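Local coordinates for protein polyketide biosynthesis cytochrome P450 PksS (Bacillus subtilis, PDB 4YZR) that acts as a haem-dependent monooxygenase in antibiotic biosynthesis, taking dihydrobacillaene as its substrate in the pathway to bacillaene, at residues I47-D52 against T301-S306. Sequence-based numbering, arbitrary orientation.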
loop_
_atom_site.group_PDB
_atom_site.type_symbol
_atom_site.label_atom_id
_atom_site.label_comp_id
_atom_site.label_asym_id
_atom_site.label_seq_id
_atom_site.Cartn_x
_atom_site.Cartn_y
_atom_site.Cartn_z
ATOM N N ILE A 47 12.534 10.603 -9.414
ATOM C CA ILE A 47 12.408 10.033 -10.739
ATOM C C ILE A 47 10.952 9.962 -11.100
ATOM O O ILE A 47 10.183 9.266 -10.372
ATOM C CB ILE A 47 13.052 8.613 -10.724
ATOM C CG1 ILE A 47 14.427 8.609 -10.065
ATOM C CG2 ILE A 47 13.108 8.027 -12.165
ATOM C CD1 ILE A 47 15.470 9.490 -10.699
ATOM N N THR A 48 10.468 10.734 -12.070
ATOM C CA THR A 48 9.065 10.856 -12.357
ATOM C C THR A 48 8.515 10.286 -13.596
ATOM O O THR A 48 7.313 10.150 -13.747
ATOM C CB THR A 48 8.599 12.297 -12.195
ATOM O OG1 THR A 48 9.615 13.133 -12.803
ATOM C CG2 THR A 48 8.528 12.649 -10.729
ATOM N N ARG A 49 9.397 10.006 -14.601
ATOM C CA ARG A 49 8.920 9.331 -15.795
ATOM C C ARG A 49 8.836 7.815 -15.694
ATOM O O ARG A 49 9.624 7.228 -14.981
ATOM C CB ARG A 49 9.874 9.593 -16.961
ATOM C CG ARG A 49 9.806 11.039 -17.509
ATOM C CD ARG A 49 11.048 11.283 -18.427
ATOM N NE ARG A 49 11.084 10.330 -19.555
ATOM C CZ ARG A 49 10.619 10.566 -20.769
ATOM N NH1 ARG A 49 10.665 9.612 -21.691
ATOM N NH2 ARG A 49 10.024 11.724 -21.090
ATOM N N TYR A 50 7.936 7.208 -16.445
ATOM C CA TYR A 50 7.762 5.762 -16.385
ATOM C C TYR A 50 9.030 5.045 -16.849
ATOM O O TYR A 50 9.493 4.089 -16.253
ATOM C CB TYR A 50 6.578 5.353 -17.239
ATOM C CG TYR A 50 6.178 3.920 -17.176
ATOM C CD1 TYR A 50 6.792 2.917 -17.911
ATOM C CD2 TYR A 50 5.064 3.536 -16.407
ATOM C CE1 TYR A 50 6.354 1.627 -17.912
ATOM C CE2 TYR A 50 4.609 2.219 -16.410
ATOM C CZ TYR A 50 5.254 1.272 -17.177
ATOM O OH TYR A 50 4.780 -0.028 -17.241
ATOM N N ASP A 51 9.627 5.472 -17.971
ATOM C CA ASP A 51 10.786 4.769 -18.450
ATOM C C ASP A 51 11.922 4.872 -17.507
ATOM O O ASP A 51 12.621 3.850 -17.247
ATOM C CB ASP A 51 11.220 5.295 -19.882
ATOM C CG ASP A 51 11.566 6.731 -19.967
ATOM O OD1 ASP A 51 11.276 7.592 -19.129
ATOM O OD2 ASP A 51 12.209 7.183 -20.990
ATOM N N ASP A 52 12.124 6.026 -16.903
ATOM C CA ASP A 52 13.226 6.143 -15.945
ATOM C C ASP A 52 12.965 5.403 -14.615
ATOM O O ASP A 52 13.848 4.782 -14.020
ATOM C CB ASP A 52 13.551 7.588 -15.599
ATOM C CG ASP A 52 13.967 8.417 -16.832
ATOM O OD1 ASP A 52 14.702 7.838 -17.681
ATOM O OD2 ASP A 52 13.618 9.589 -16.963
ATOM N N THR A 301 26.501 7.783 -13.876
ATOM C CA THR A 301 25.781 8.768 -14.590
ATOM C C THR A 301 24.546 8.168 -15.295
ATOM O O THR A 301 24.582 7.067 -15.823
ATOM C CB THR A 301 26.665 9.392 -15.738
ATOM O OG1 THR A 301 27.806 9.931 -15.117
ATOM C CG2 THR A 301 26.005 10.488 -16.497
ATOM N N TYR A 302 23.450 8.894 -15.170
ATOM C CA TYR A 302 22.204 8.510 -15.824
ATOM C C TYR A 302 21.622 9.679 -16.487
ATOM O O TYR A 302 21.268 10.660 -15.859
ATOM C CB TYR A 302 21.198 7.964 -14.743
ATOM C CG TYR A 302 19.903 7.421 -15.378
ATOM C CD1 TYR A 302 18.819 8.240 -15.638
ATOM C CD2 TYR A 302 19.817 6.096 -15.749
ATOM C CE1 TYR A 302 17.680 7.784 -16.251
ATOM C CE2 TYR A 302 18.686 5.636 -16.475
ATOM C CZ TYR A 302 17.598 6.450 -16.617
ATOM O OH TYR A 302 16.507 6.015 -17.318
ATOM N N LYS A 303 21.546 9.662 -17.839
ATOM C CA LYS A 303 21.003 10.785 -18.640
ATOM C C LYS A 303 21.707 12.120 -18.333
ATOM O O LYS A 303 21.077 13.142 -18.129
ATOM C CB LYS A 303 19.452 10.882 -18.565
ATOM C CG LYS A 303 18.723 9.728 -19.278
ATOM C CD LYS A 303 17.254 9.898 -19.421
ATOM C CE LYS A 303 16.649 8.730 -20.157
ATOM N NZ LYS A 303 15.167 8.815 -20.240
ATOM N N GLY A 304 23.001 12.002 -18.129
ATOM C CA GLY A 304 23.838 13.180 -17.798
ATOM C C GLY A 304 23.899 13.587 -16.349
ATOM O O GLY A 304 24.556 14.566 -15.994
ATOM N N HIS A 305 23.151 12.905 -15.484
ATOM C CA HIS A 305 23.084 13.243 -14.057
ATOM C C HIS A 305 24.015 12.432 -13.281
ATOM O O HIS A 305 24.108 11.248 -13.471
ATOM C CB HIS A 305 21.630 13.029 -13.495
ATOM C CG HIS A 305 20.622 13.893 -14.155
ATOM N ND1 HIS A 305 19.887 13.457 -15.240
ATOM C CD2 HIS A 305 20.287 15.202 -13.986
ATOM C CE1 HIS A 305 19.138 14.437 -15.687
ATOM N NE2 HIS A 305 19.341 15.492 -14.922
ATOM N N SER A 306 24.731 13.058 -12.325
ATOM C CA SER A 306 25.751 12.426 -11.543
ATOM C C SER A 306 25.225 11.894 -10.261
ATOM O O SER A 306 25.163 12.549 -9.248
ATOM C CB SER A 306 26.962 13.375 -11.303
ATOM O OG SER A 306 27.609 13.602 -12.594
#
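D52, in the first turn of helix 50-58, ties that helix to a hairpin through Y302 and K303. OD1 of D52 accepts two bonds: the hydroxyl OH of Y302 donates over 2.6 Å from the anti side, 25° out of the carboxylate plane, and K303 NZ donates over 2.8 Å to the syn lone pair. Carboxylate and phenol ring stand nearly perpendicular, 88° apart, with OD1 in the plane of the ring at its edge. Y302 reaches this spot because its CG lies anti to the backbone N (chi1 -175°). This is the close-fitting half: D52 is buried, and F56 of the same helix meets the tyrosine ring. Towards solvent the contact slackens. The extended K303 chain ends in a longer salt bridge, 3.5 Å from NZ to D51 OD2, while R49, at the N-cap, grips D51 side-on through NE and NH1. The two cations lie close, but the neighbouring carboxylates of D51 and D52 probably offset their repulsion. K303 and G304 are the central residues of a type I' turn; the whole is a surface salt-bridge network joining a beta-hairpin with a two-residue loop to the first turn of helix 50-58 in the cytochrome P450 fold.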